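Local coordinates for protein sorting nexin-21 (Mus musculus, PDB 4YMR) that binds, through a PX domain outside this fragment, membranes enriched in phosphatidylinositol 3-phosphate, also binds phosphatidylinositol 4,5-bisphosphate, and may act in several stages of intracellular trafficking, at residues Val11-Thr22 with Leu33-Gln41; Pro89-Ala99 with Leu126-Leu137. All coordinates share one frame; numbering follows the deposited sequence.

Contact 1 (Val11-Thr22 with Leu33-Gln41); sequences VLPELRRAQSLT and LWANAWQLQ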
# COMPACT_ATOMS: atom_id res chain seq x y z
N VAL A 11 9.19 -10.94 -4.09
CA VAL A 11 8.42 -11.38 -2.92
C VAL A 11 6.98 -11.81 -3.25
O VAL A 11 6.39 -12.64 -2.54
CB VAL A 11 8.44 -10.31 -1.80
CG1 VAL A 11 7.24 -9.37 -1.91
CG2 VAL A 11 8.47 -10.96 -0.43
N LEU A 12 6.42 -11.28 -4.34
CA LEU A 12 5.03 -11.57 -4.74
C LEU A 12 4.69 -13.01 -5.18
O LEU A 12 3.59 -13.47 -4.90
CB LEU A 12 4.52 -10.56 -5.77
CG LEU A 12 4.00 -9.22 -5.21
CD1 LEU A 12 5.14 -8.22 -5.04
CD2 LEU A 12 2.90 -8.64 -6.09
N PRO A 13 5.60 -13.71 -5.89
CA PRO A 13 5.30 -15.13 -6.12
C PRO A 13 5.11 -15.94 -4.83
O PRO A 13 4.31 -16.87 -4.81
CB PRO A 13 6.55 -15.62 -6.87
CG PRO A 13 7.02 -14.42 -7.61
CD PRO A 13 6.74 -13.25 -6.70
N GLU A 14 5.85 -15.58 -3.78
CA GLU A 14 5.79 -16.28 -2.50
C GLU A 14 4.48 -15.95 -1.77
O GLU A 14 3.81 -16.84 -1.25
CB GLU A 14 7.01 -15.93 -1.64
CG GLU A 14 7.42 -17.00 -0.63
CD GLU A 14 8.87 -16.86 -0.16
OE1 GLU A 14 9.58 -15.95 -0.66
OE2 GLU A 14 9.31 -17.66 0.71
N LEU A 15 4.12 -14.67 -1.76
CA LEU A 15 2.85 -14.23 -1.17
C LEU A 15 1.66 -14.89 -1.86
O LEU A 15 0.71 -15.30 -1.20
CB LEU A 15 2.71 -12.71 -1.28
CG LEU A 15 3.73 -11.85 -0.55
CD1 LEU A 15 3.36 -10.39 -0.74
CD2 LEU A 15 3.79 -12.22 0.94
N ARG A 16 1.72 -14.95 -3.19
CA ARG A 16 0.74 -15.64 -4.02
C ARG A 16 0.53 -17.08 -3.55
O ARG A 16 -0.60 -17.48 -3.26
CB ARG A 16 1.18 -15.64 -5.50
CG ARG A 16 0.73 -14.42 -6.32
CD ARG A 16 1.44 -14.34 -7.68
NE ARG A 16 1.83 -12.96 -8.01
CZ ARG A 16 2.88 -12.62 -8.74
NH1 ARG A 16 3.68 -13.55 -9.25
NH2 ARG A 16 3.14 -11.34 -8.97
N ARG A 17 1.61 -17.85 -3.49
CA ARG A 17 1.54 -19.23 -3.03
C ARG A 17 1.10 -19.31 -1.56
O ARG A 17 0.22 -20.10 -1.22
CB ARG A 17 2.86 -19.99 -3.28
CG ARG A 17 2.83 -21.47 -2.84
CD ARG A 17 3.05 -22.45 -4.00
NE ARG A 17 3.20 -23.83 -3.53
CZ ARG A 17 2.23 -24.75 -3.54
NH1 ARG A 17 1.03 -24.44 -4.00
NH2 ARG A 17 2.46 -25.98 -3.09
N ALA A 18 1.67 -18.48 -0.69
CA ALA A 18 1.26 -18.46 0.71
C ALA A 18 -0.23 -18.18 0.84
O ALA A 18 -0.92 -18.79 1.66
CB ALA A 18 2.09 -17.45 1.53
N GLN A 19 -0.74 -17.27 0.01
CA GLN A 19 -2.17 -16.96 0.04
C GLN A 19 -3.05 -18.14 -0.37
O GLN A 19 -4.06 -18.41 0.27
CB GLN A 19 -2.50 -15.73 -0.81
CG GLN A 19 -3.96 -15.29 -0.68
CD GLN A 19 -4.44 -14.46 -1.85
OE1 GLN A 19 -4.00 -14.65 -2.99
NE2 GLN A 19 -5.36 -13.54 -1.58
N SER A 20 -2.68 -18.86 -1.42
CA SER A 20 -3.52 -19.98 -1.86
C SER A 20 -3.51 -21.10 -0.84
O SER A 20 -4.56 -21.65 -0.49
CB SER A 20 -3.12 -20.50 -3.26
OG SER A 20 -1.79 -21.00 -3.28
N LEU A 21 -2.32 -21.42 -0.34
CA LEU A 21 -2.16 -22.42 0.72
C LEU A 21 -3.02 -22.11 1.95
O LEU A 21 -3.62 -23.02 2.52
CB LEU A 21 -0.68 -22.54 1.12
CG LEU A 21 0.24 -23.20 0.09
CD1 LEU A 21 1.70 -23.18 0.56
CD2 LEU A 21 -0.21 -24.63 -0.19
N THR A 22 -3.09 -20.84 2.34
CA THR A 22 -3.87 -20.39 3.49
C THR A 22 -5.37 -20.51 3.22
O THR A 22 -6.16 -20.85 4.11
CB THR A 22 -3.52 -18.92 3.87
OG1 THR A 22 -2.12 -18.81 4.16
CG2 THR A 22 -4.31 -18.46 5.09
N LEU A 33 6.25 -19.86 4.23
CA LEU A 33 6.24 -18.95 3.09
C LEU A 33 5.99 -17.48 3.49
O LEU A 33 6.75 -16.59 3.10
CB LEU A 33 5.22 -19.40 2.05
CG LEU A 33 5.51 -20.77 1.44
CD1 LEU A 33 4.54 -21.09 0.31
CD2 LEU A 33 6.96 -20.82 0.95
N TRP A 34 4.93 -17.23 4.25
CA TRP A 34 4.72 -15.90 4.82
C TRP A 34 5.96 -15.41 5.60
O TRP A 34 6.29 -14.23 5.56
CB TRP A 34 3.52 -15.89 5.78
CG TRP A 34 2.13 -16.12 5.22
CD1 TRP A 34 1.27 -17.13 5.57
CD2 TRP A 34 1.43 -15.32 4.26
NE1 TRP A 34 0.09 -17.01 4.88
CE2 TRP A 34 0.15 -15.91 4.07
CE3 TRP A 34 1.74 -14.15 3.54
CZ2 TRP A 34 -0.80 -15.38 3.19
CZ3 TRP A 34 0.79 -13.63 2.67
CH2 TRP A 34 -0.46 -14.25 2.50
N ALA A 35 6.60 -16.32 6.32
CA ALA A 35 7.66 -15.99 7.27
C ALA A 35 8.94 -15.53 6.57
O ALA A 35 9.57 -14.57 6.99
CB ALA A 35 7.96 -17.18 8.17
N ASN A 36 9.31 -16.23 5.50
CA ASN A 36 10.42 -15.82 4.66
C ASN A 36 10.15 -14.54 3.86
O ASN A 36 11.02 -13.68 3.75
CB ASN A 36 10.85 -16.97 3.75
CG ASN A 36 11.38 -18.16 4.54
OD1 ASN A 36 12.13 -17.99 5.51
ND2 ASN A 36 10.99 -19.36 4.14
N ALA A 37 8.94 -14.41 3.31
CA ALA A 37 8.52 -13.17 2.67
C ALA A 37 8.60 -11.99 3.64
O ALA A 37 9.01 -10.90 3.25
CB ALA A 37 7.11 -13.31 2.11
N TRP A 38 8.20 -12.21 4.89
CA TRP A 38 8.36 -11.19 5.92
C TRP A 38 9.83 -10.77 6.12
O TRP A 38 10.14 -9.58 6.13
CB TRP A 38 7.77 -11.64 7.26
CG TRP A 38 7.97 -10.61 8.32
CD1 TRP A 38 8.84 -10.67 9.37
CD2 TRP A 38 7.35 -9.32 8.39
NE1 TRP A 38 8.77 -9.52 10.11
CE2 TRP A 38 7.86 -8.67 9.53
CE3 TRP A 38 6.39 -8.65 7.61
CZ2 TRP A 38 7.45 -7.40 9.91
CZ3 TRP A 38 5.98 -7.39 7.99
CH2 TRP A 38 6.51 -6.78 9.12
N GLN A 39 10.71 -11.75 6.28
CA GLN A 39 12.15 -11.54 6.37
C GLN A 39 12.74 -10.76 5.17
O GLN A 39 13.50 -9.81 5.36
CB GLN A 39 12.88 -12.88 6.53
CG GLN A 39 14.40 -12.83 6.37
CD GLN A 39 15.09 -12.23 7.58
OE1 GLN A 39 14.53 -12.22 8.67
NE2 GLN A 39 16.31 -11.75 7.38
N LEU A 40 12.40 -11.18 3.95
CA LEU A 40 12.78 -10.45 2.74
C LEU A 40 12.46 -8.96 2.86
O LEU A 40 13.33 -8.10 2.72
CB LEU A 40 12.08 -11.05 1.51
CG LEU A 40 12.52 -12.42 0.99
CD1 LEU A 40 11.43 -13.05 0.12
CD2 LEU A 40 13.84 -12.35 0.22
N GLN A 41 11.19 -8.66 3.14
CA GLN A 41 10.71 -7.28 3.20
C GLN A 41 11.37 -6.45 4.30
O GLN A 41 11.64 -5.26 4.09
CB GLN A 41 9.19 -7.26 3.40
CG GLN A 41 8.40 -7.97 2.31
CD GLN A 41 6.90 -8.00 2.61
OE1 GLN A 41 6.23 -6.98 2.54
NE2 GLN A 41 6.39 -9.18 2.95
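The methyl of Ala18 sits squarely over one face of the Trp34 indole, its CB 3.6 Å from the centroid of the six-membered ring in a CH-pi contact close to the ring normal. Leu15 meets the same indole obliquely through CD2, which also packs on Ala37 CB. The Trp34 CB points away from residues 11-22, but with CG anti to the carbonyl carbon (chi1 -66°) the long indole swings back to them. Polar chemistry enters at the ring edge: Trp34 NE1 donates to Thr22 OG1 at 2.9 Å, close to the indole plane and with an N-H...O angle of 152°. That hydroxyl donates to Ala18 O over 2.8 Å, a carbonyl that also receives Thr22 N from the opposite face of its plane. With Trp34 replaced by an alanine, Thr22 OG1 would probably lose its indole donor, and a gap would open beside the Ala18 methyl and Leu15 CD2. The two segments form an antiparallel helical hairpin, their axes 9.0 Å apart at an angle of 153°, consistent with the paired helices of a tetratricopeptide-repeat fold. Knobs-into-holes packing works in both directions. Leu33 enters among Glu14, Arg17, Ala18 and Leu21, with its CD1 3.5 Å from Leu21 CD1; Glu14 reciprocates among Leu33, Asn36, Ala37 and Leu40. Glu14 reaches across with an extended chain, CG anti to the backbone N, and its carboxylate lies mostly against aliphatic groups: OE1 is 3.5 Å from Leu40 CD1, while OE2 approaches Asn36 CB and also comes near Leu33 O without hydrogen-bonding it. At the start of residues 11-22, Val11 CG2 closes against Ala37 CB and Leu40 CD1. Leu138 of the second subunit packs on Trp34 and Thr22, whereas Leu60 of helix 52-66 touches Trp34 within the chain.

Contact 2 (Pro89-Ala99 with Leu126-Leu137); sequences PHPFLAPFLEA and LTSTPPPSLKEL
Leu134 splays its two methyls between Pro95, Phe96 and Ala99. Its CD1 stands over the centre of the Phe96 ring, 3.6 Å from the centroid and 3° from the normal, a nearly ideal CH-pi geometry, and touches Pro95 CB at 3.5 Å. The other branch, CD2, is wedged against Ala99 CB and Phe96 CE1. This placement relies on a first torsion, chi1 -131°, that lies off the staggered positions and accompanies the turn of the branched end toward helix 93-106. Leu137, one helical turn on, is likewise rotated off a staggered position: CD2 rests over one face of Phe92, displaced toward the rim, and meets Pro95 CG at 3.7 Å, while CB lies near Phe92 CE1. Phe92 and Leu137 run past each other in opposite directions, whereas Leu134 crosses Phe96 at about a right angle. The contact joins the N-terminal part of helix 93-106 to the proline-rich linker and the start of helix 134-140, in the domain-swapped PXB/TPR domain, the part of sorting nexin-21 in this chain; Val62 and Ala80 of the second subunit pack on Leu134 and Phe96. Ser133, at the N-cap of helix 134-140, accepts Glu136 N at its OG (3.1 Å); ahead of the turn into helix 93-106, His90 ND1 accepts Phe92 N in the plane of its imidazole, a capping bond. Along the linker the contacts are smaller: Ala94 CB lies against Thr127 OG1 and Pro131 CB, and Pro131 CG sits beside Glu98, whose chain bends at chi2 (68°) and whose carboxylate pairs with Arg102. Pro95 CA lies 3.6 Å from Pro132 O in a CA-H...O contact. One water donates to Pro95 O (2.9 Å) and accepts a weak bond from Leu134 N. At the start of both segments, Pro89 CG meets Leu126 CB.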
# COMPACT_ATOMS: atom_id res chain seq x y z
N PRO A 89 3.91 7.91 5.22
CA PRO A 89 3.22 8.68 4.17
C PRO A 89 2.69 7.89 2.98
O PRO A 89 1.69 8.33 2.41
CB PRO A 89 4.30 9.67 3.69
CG PRO A 89 5.33 9.70 4.78
CD PRO A 89 5.32 8.32 5.33
N HIS A 90 3.34 6.78 2.64
CA HIS A 90 3.19 6.07 1.35
C HIS A 90 4.20 6.65 0.36
O HIS A 90 4.23 7.87 0.13
CB HIS A 90 1.76 6.10 0.77
CG HIS A 90 1.54 5.15 -0.38
ND1 HIS A 90 2.33 5.13 -1.51
CD2 HIS A 90 0.59 4.20 -0.57
CE1 HIS A 90 1.89 4.20 -2.34
NE2 HIS A 90 0.83 3.62 -1.80
N PRO A 91 5.05 5.78 -0.21
CA PRO A 91 6.19 6.18 -1.03
C PRO A 91 5.80 7.13 -2.15
O PRO A 91 6.56 8.04 -2.40
CB PRO A 91 6.73 4.86 -1.60
CG PRO A 91 5.63 3.86 -1.38
CD PRO A 91 4.93 4.31 -0.13
N PHE A 92 4.63 6.95 -2.76
CA PHE A 92 4.19 7.79 -3.87
C PHE A 92 3.69 9.20 -3.50
O PHE A 92 3.39 9.98 -4.39
CB PHE A 92 3.12 7.06 -4.69
CG PHE A 92 3.68 6.30 -5.84
CD1 PHE A 92 4.51 6.93 -6.77
CD2 PHE A 92 3.41 4.94 -5.99
CE1 PHE A 92 5.04 6.23 -7.84
CE2 PHE A 92 3.94 4.23 -7.06
CZ PHE A 92 4.75 4.87 -7.99
N LEU A 93 3.61 9.53 -2.22
CA LEU A 93 3.09 10.85 -1.83
C LEU A 93 4.08 11.97 -2.11
O LEU A 93 3.72 13.04 -2.64
CB LEU A 93 2.60 10.87 -0.37
CG LEU A 93 2.24 12.28 0.11
CD1 LEU A 93 1.02 12.83 -0.65
CD2 LEU A 93 2.02 12.38 1.62
N ALA A 94 5.34 11.74 -1.76
CA ALA A 94 6.38 12.72 -2.05
C ALA A 94 6.62 12.93 -3.56
O ALA A 94 6.73 14.06 -4.00
CB ALA A 94 7.69 12.39 -1.30
N PRO A 95 6.71 11.84 -4.36
CA PRO A 95 6.91 11.98 -5.81
C PRO A 95 5.77 12.71 -6.52
O PRO A 95 6.02 13.44 -7.49
CB PRO A 95 6.98 10.53 -6.29
CG PRO A 95 7.45 9.77 -5.13
CD PRO A 95 6.89 10.44 -3.94
N PHE A 96 4.55 12.50 -6.06
CA PHE A 96 3.41 13.24 -6.59
C PHE A 96 3.35 14.71 -6.18
O PHE A 96 3.08 15.58 -7.01
CB PHE A 96 2.08 12.51 -6.34
CG PHE A 96 1.77 11.45 -7.37
CD1 PHE A 96 1.48 11.81 -8.69
CD2 PHE A 96 1.77 10.12 -7.03
CE1 PHE A 96 1.20 10.83 -9.64
CE2 PHE A 96 1.51 9.14 -7.96
CZ PHE A 96 1.22 9.50 -9.27
N LEU A 97 3.62 15.00 -4.91
CA LEU A 97 3.73 16.40 -4.49
C LEU A 97 4.72 17.13 -5.38
O LEU A 97 4.41 18.19 -5.91
CB LEU A 97 4.08 16.53 -2.99
CG LEU A 97 2.95 16.17 -2.02
CD1 LEU A 97 3.37 16.25 -0.57
CD2 LEU A 97 1.69 17.02 -2.24
N GLU A 98 5.90 16.54 -5.58
CA GLU A 98 6.93 17.15 -6.41
C GLU A 98 6.47 17.33 -7.87
O GLU A 98 6.68 18.38 -8.47
CB GLU A 98 8.24 16.35 -6.33
CG GLU A 98 9.32 16.76 -7.34
CD GLU A 98 9.88 18.15 -7.08
OE1 GLU A 98 10.31 18.42 -5.94
OE2 GLU A 98 9.88 18.98 -8.02
N ALA A 99 5.84 16.30 -8.42
CA ALA A 99 5.36 16.38 -9.79
C ALA A 99 4.26 17.43 -9.90
O ALA A 99 4.15 18.12 -10.91
CB ALA A 99 4.86 15.02 -10.26
N LEU A 126 10.20 12.76 6.82
CA LEU A 126 9.51 11.64 6.16
C LEU A 126 9.89 11.37 4.69
O LEU A 126 9.46 10.36 4.10
CB LEU A 126 8.00 11.75 6.33
CG LEU A 126 7.68 11.83 7.83
CD1 LEU A 126 6.34 12.49 8.10
CD2 LEU A 126 7.75 10.44 8.46
N THR A 127 10.68 12.26 4.10
CA THR A 127 11.17 12.07 2.74
C THR A 127 12.43 12.93 2.56
O THR A 127 12.67 13.86 3.33
CB THR A 127 10.09 12.47 1.69
OG1 THR A 127 10.37 11.84 0.43
CG2 THR A 127 10.03 13.97 1.51
N SER A 128 13.23 12.63 1.55
CA SER A 128 14.46 13.38 1.31
C SER A 128 14.19 14.76 0.71
O SER A 128 13.22 14.93 -0.02
CB SER A 128 15.38 12.59 0.37
OG SER A 128 14.65 12.02 -0.70
N THR A 129 15.02 15.75 1.03
CA THR A 129 15.08 16.91 0.14
C THR A 129 15.82 16.37 -1.09
O THR A 129 16.52 15.36 -0.99
CB THR A 129 15.61 18.19 0.84
OG1 THR A 129 14.78 18.46 1.97
CG2 THR A 129 15.51 19.39 -0.09
N PRO A 130 15.72 17.06 -2.24
CA PRO A 130 15.05 16.42 -3.38
C PRO A 130 14.43 15.05 -3.03
O PRO A 130 15.14 14.08 -2.76
CB PRO A 130 16.14 16.34 -4.43
CG PRO A 130 16.95 17.57 -4.19
CD PRO A 130 16.95 17.76 -2.68
N PRO A 131 13.10 14.97 -3.03
CA PRO A 131 12.35 13.73 -2.83
C PRO A 131 12.58 12.80 -4.02
O PRO A 131 13.02 13.29 -5.05
CB PRO A 131 10.89 14.20 -2.79
CG PRO A 131 10.88 15.50 -3.53
CD PRO A 131 12.22 16.13 -3.30
N PRO A 132 12.30 11.50 -3.88
CA PRO A 132 12.38 10.59 -5.02
C PRO A 132 11.43 11.05 -6.11
O PRO A 132 10.50 11.79 -5.82
CB PRO A 132 11.89 9.25 -4.46
CG PRO A 132 12.12 9.35 -3.01
CD PRO A 132 11.89 10.79 -2.65
N SER A 133 11.65 10.64 -7.34
CA SER A 133 10.79 11.16 -8.39
C SER A 133 9.82 10.10 -8.85
O SER A 133 9.98 8.91 -8.55
CB SER A 133 11.60 11.72 -9.56
OG SER A 133 12.09 10.68 -10.37
N LEU A 134 8.80 10.55 -9.58
CA LEU A 134 7.77 9.70 -10.13
C LEU A 134 8.41 8.64 -11.03
O LEU A 134 8.09 7.46 -10.94
CB LEU A 134 6.78 10.56 -10.89
CG LEU A 134 5.29 10.35 -10.61
CD1 LEU A 134 5.03 10.10 -9.15
CD2 LEU A 134 4.51 11.55 -11.09
N LYS A 135 9.33 9.09 -11.87
CA LYS A 135 10.07 8.24 -12.79
C LYS A 135 10.99 7.24 -12.07
O LYS A 135 11.08 6.07 -12.46
CB LYS A 135 10.87 9.11 -13.75
CG LYS A 135 11.28 8.44 -15.06
CD LYS A 135 11.51 9.50 -16.14
CE LYS A 135 11.88 8.87 -17.47
NZ LYS A 135 12.44 9.88 -18.42
N GLU A 136 11.69 7.71 -11.03
CA GLU A 136 12.54 6.84 -10.21
C GLU A 136 11.76 5.66 -9.64
O GLU A 136 12.16 4.50 -9.81
CB GLU A 136 13.19 7.62 -9.05
CG GLU A 136 13.98 6.75 -8.07
CD GLU A 136 14.63 7.54 -6.93
OE1 GLU A 136 14.64 8.79 -7.00
OE2 GLU A 136 15.13 6.91 -5.96
N LEU A 137 10.65 5.95 -8.98
CA LEU A 137 9.83 4.91 -8.36
C LEU A 137 9.16 4.05 -9.41
O LEU A 137 8.95 2.85 -9.20
CB LEU A 137 8.80 5.52 -7.42
CG LEU A 137 9.25 5.58 -5.96
CD1 LEU A 137 10.50 6.40 -5.84
CD2 LEU A 137 8.16 6.14 -5.07
O HOH W 1 8.40 13.90 -9.16

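Overall arrangement
Contact 1 and contact 2 occupy opposite sides of the chain's centre, their own centres about 27 Å apart and their nearest atoms about 12 Å apart. They share no helix and follow one another in sequence: the first pairs helices 12-24 and 27-43, the second sets helix 93-106 against a linker and the start of helix 134-140. Both are partly buried and both meet the second subunit. Their chemistry follows the elements joined. The helix pair interlocks by knobs into holes and adds a direct indole-to-hydroxyl bond, whereas the helix-to-linker contact relies on prolines, leucines and phenylalanines, with a weak water bridge and a CA-H...O contact in place of a direct hydrogen bond.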